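Local coordinates for ankyrin repeat family protein (Enterococcus faecalis, PDB 3HRA) that is of unknown function but, as an ankyrin repeat protein, probably presents its stacked helical repeats as a surface for binding other proteins, at residues 124-129 / 162-167. Sequence-based numbering, arbitrary orientation.
Sequences LLLEDG and KLLMEN
Leu-126 reaches from helix 119-128 to the C-terminal end of helix 155-166, where it meets Asn-167, Leu-163 and Leu-164. At its root, Leu-126 CB lies 4.0 Å from Asn-167 OD1. CG stands beside the backbone N and anti to the carbonyl carbon (chi1 -67°), which carries the branch outward, and CD1 makes the remaining close contacts. Leu-126 CD1 sits over the face of the Asn-167 amide, 3.7 Å from both CG and ND2 of Asn-167. Leu-126 CD1 also lies 4.0 Å from Leu-163 CD2 and, more loosely, 4.4 Å from Leu-164 CD2.

The amide that receives the methyl is held within its own segment. Asn-167 ND2 donates to Leu-163 O at 2.8 Å with a nearly straight N-H...O angle of 169°, and this oxygen lies almost in the amide plane. This bond, reaching back to a carbonyl of the last helical turn, fixes the amide's rotation, using one of its two N-H groups while a flat face is turned to Leu-126.

Around this point, Ile-133 touches both Leu-126 and Asn-167, Leu-163 also packs on Ile-119, Val-122 and Lys-123, earlier in helix 119-128, and Leu-164 reaches helix 143-149. The contact therefore joins the C-terminal ends of helices 119-128 and 155-166 in the ankyrin stack.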
ATOM      1  N   LEU A 124       3.376  -8.573   5.446  1.00 12.68           N
ATOM      2  CA  LEU A 124       2.218  -9.097   4.744  1.00 11.53           C
ATOM      3  C   LEU A 124       2.480  -9.209   3.238  1.00 11.64           C
ATOM      4  O   LEU A 124       2.220 -10.252   2.621  1.00 16.86           O
ATOM      5  CB  LEU A 124       1.036  -8.164   4.992  1.00 16.35           C
ATOM      6  CG  LEU A 124      -0.277  -8.712   5.522  1.00 18.87           C
ATOM      7  CD1 LEU A 124      -0.045  -9.705   6.634  1.00 24.78           C
ATOM      8  CD2 LEU A 124      -1.131  -7.532   5.998  1.00 17.52           C
ATOM      9  N   LEU A 125       3.000  -8.136   2.644  1.00  8.20           N
ATOM     10  CA  LEU A 125       3.242  -8.122   1.210  1.00  9.51           C
ATOM     11  C   LEU A 125       4.360  -9.097   0.821  1.00  8.54           C
ATOM     12  O   LEU A 125       4.272  -9.764  -0.217  1.00 16.55           O
ATOM     13  CB  LEU A 125       3.547  -6.707   0.723  1.00 10.29           C
ATOM     14  CG  LEU A 125       2.374  -5.722   0.860  1.00  7.07           C
ATOM     15  CD1 LEU A 125       2.894  -4.293   0.804  1.00  9.73           C
ATOM     16  CD2 LEU A 125       1.306  -5.955  -0.214  1.00  9.47           C
ATOM     17  N   LEU A 126       5.400  -9.179   1.649  1.00 12.38           N
ATOM     18  CA  LEU A 126       6.469 -10.140   1.391  1.00 12.18           C
ATOM     19  C   LEU A 126       5.960 -11.600   1.473  1.00 16.27           C
ATOM     20  O   LEU A 126       6.275 -12.419   0.604  1.00 17.82           O
ATOM     21  CB  LEU A 126       7.661  -9.904   2.322  1.00 14.14           C
ATOM     22  CG  LEU A 126       8.423  -8.584   2.110  1.00 10.67           C
ATOM     23  CD1 LEU A 126       9.509  -8.401   3.155  1.00 12.41           C
ATOM     24  CD2 LEU A 126       9.019  -8.518   0.715  1.00 14.19           C
ATOM     25  N   GLU A 127       5.157 -11.909   2.493  1.00 19.49           N
ATOM     26  CA  GLU A 127       4.642 -13.268   2.699  1.00 14.46           C
ATOM     27  C   GLU A 127       3.666 -13.711   1.615  1.00 16.93           C
ATOM     28  O   GLU A 127       3.804 -14.807   1.068  1.00 26.38           O
ATOM     29  CB  GLU A 127       3.977 -13.415   4.083  1.00 16.45           C
ATOM     30  CG  GLU A 127       4.918 -13.197   5.260  1.00 24.95           C
ATOM     31  CD  GLU A 127       4.229 -13.348   6.615  1.00 26.94           C
ATOM     32  OE1 GLU A 127       3.000 -13.614   6.649  1.00 38.45           O
ATOM     33  OE2 GLU A 127       4.925 -13.199   7.644  1.00 35.92           O
ATOM     34  N   ASP A 128       2.670 -12.877   1.305  1.00 21.32           N
ATOM     35  CA  ASP A 128       1.582 -13.301   0.412  1.00 21.54           C
ATOM     36  C   ASP A 128       1.092 -12.218  -0.558  1.00 19.22           C
ATOM     37  O   ASP A 128      -0.106 -12.144  -0.863  1.00 26.32           O
ATOM     38  CB  ASP A 128       0.386 -13.843   1.221  1.00 27.43           C
ATOM     39  CG  ASP A 128       0.634 -15.248   1.790  1.00 26.47           C
ATOM     40  OD1 ASP A 128       1.222 -16.104   1.086  1.00 41.99           O
ATOM     41  OD2 ASP A 128       0.236 -15.490   2.950  1.00 37.65           O
ATOM     42  N   GLY A 129       2.030 -11.431  -1.075  1.00 24.98           N
ATOM     43  CA  GLY A 129       1.708 -10.276  -1.892  1.00 25.05           C
ATOM     44  C   GLY A 129       1.987 -10.332  -3.390  1.00 21.64           C
ATOM     45  O   GLY A 129       1.274  -9.671  -4.153  1.00 42.46           O
ATOM     46  N   LYS A 162      16.400  -4.841   7.745  1.00  8.15           N
ATOM     47  CA  LYS A 162      16.710  -6.239   8.037  1.00  8.40           C
ATOM     48  C   LYS A 162      15.686  -7.197   7.419  1.00  7.50           C
ATOM     49  O   LYS A 162      16.064  -8.203   6.814  1.00  8.83           O
ATOM     50  CB  LYS A 162      16.780  -6.473   9.548  1.00 10.24           C
ATOM     51  CG  LYS A 162      17.166  -7.885   9.905  1.00 12.82           C
ATOM     52  CD  LYS A 162      18.651  -8.137   9.639  1.00 15.46           C
ATOM     53  CE  LYS A 162      19.077  -9.466  10.251  1.00 17.76           C
ATOM     54  NZ  LYS A 162      20.512  -9.765   9.984  1.00 16.98           N
ATOM     55  N   LEU A 163      14.407  -6.882   7.602  1.00  6.11           N
ATOM     56  CA  LEU A 163      13.292  -7.631   7.018  1.00  8.97           C
ATOM     57  C   LEU A 163      13.459  -7.767   5.497  1.00  7.84           C
ATOM     58  O   LEU A 163      13.323  -8.862   4.952  1.00 11.59           O
ATOM     59  CB  LEU A 163      11.975  -6.913   7.315  1.00  9.78           C
ATOM     60  CG  LEU A 163      10.672  -7.683   7.557  1.00 18.87           C
ATOM     61  CD1 LEU A 163       9.467  -6.834   7.151  1.00 20.26           C
ATOM     62  CD2 LEU A 163      10.636  -9.052   6.886  1.00 16.21           C
ATOM     63  N   LEU A 164      13.761  -6.659   4.819  1.00  5.81           N
ATOM     64  CA  LEU A 164      13.946  -6.676   3.359  1.00  9.16           C
ATOM     65  C   LEU A 164      15.138  -7.537   2.944  1.00  9.71           C
ATOM     66  O   LEU A 164      15.048  -8.322   1.996  1.00  7.65           O
ATOM     67  CB  LEU A 164      14.094  -5.239   2.785  1.00  4.06           C
ATOM     68  CG  LEU A 164      12.820  -4.382   2.837  1.00  5.45           C
ATOM     69  CD1 LEU A 164      13.106  -2.902   2.578  1.00  6.22           C
ATOM     70  CD2 LEU A 164      11.796  -4.928   1.846  1.00  7.47           C
ATOM     71  N   MET A 165      16.266  -7.377   3.632  1.00  6.31           N
ATOM     72  CA  MET A 165      17.447  -8.164   3.293  1.00  8.75           C
ATOM     73  C   MET A 165      17.220  -9.642   3.561  1.00  8.67           C
ATOM     74  O   MET A 165      17.708 -10.494   2.830  1.00 11.95           O
ATOM     75  CB  MET A 165      18.684  -7.662   4.048  1.00  8.70           C
ATOM     76  CG  MET A 165      19.048  -6.213   3.725  1.00  9.16           C
ATOM     77  SD  MET A 165      19.226  -5.885   1.961  1.00 10.05           S
ATOM     78  CE  MET A 165      20.678  -6.880   1.594  1.00 10.46           C
ATOM     79  N   GLU A 166      16.480  -9.951   4.618  1.00  6.70           N
ATOM     80  CA  GLU A 166      16.232 -11.347   4.943  1.00  8.46           C
ATOM     81  C   GLU A 166      15.299 -11.987   3.921  1.00 13.10           C
ATOM     82  O   GLU A 166      15.183 -13.210   3.851  1.00 18.69           O
ATOM     83  CB  GLU A 166      15.666 -11.481   6.345  1.00  9.17           C
ATOM     84  CG  GLU A 166      16.725 -11.409   7.422  1.00 13.25           C
ATOM     85  CD  GLU A 166      17.692 -12.586   7.391  1.00 16.98           C
ATOM     86  OE1 GLU A 166      17.231 -13.738   7.275  1.00 23.46           O
ATOM     87  OE2 GLU A 166      18.910 -12.355   7.491  1.00 19.86           O
ATOM     88  N   ASN A 167      14.639 -11.150   3.125  1.00  9.37           N
ATOM     89  CA  ASN A 167      13.742 -11.641   2.101  1.00  8.45           C
ATOM     90  C   ASN A 167      14.337 -11.494   0.705  1.00 10.96           C
ATOM     91  O   ASN A 167      13.623 -11.584  -0.302  1.00 17.78           O
ATOM     92  CB  ASN A 167      12.377 -10.953   2.187  1.00  8.43           C
ATOM     93  CG  ASN A 167      11.494 -11.556   3.268  1.00 15.47           C
ATOM     94  OD1 ASN A 167      10.682 -12.435   2.989  1.00 19.21           O
ATOM     95  ND2 ASN A 167      11.666 -11.102   4.514  1.00 13.73           N
TER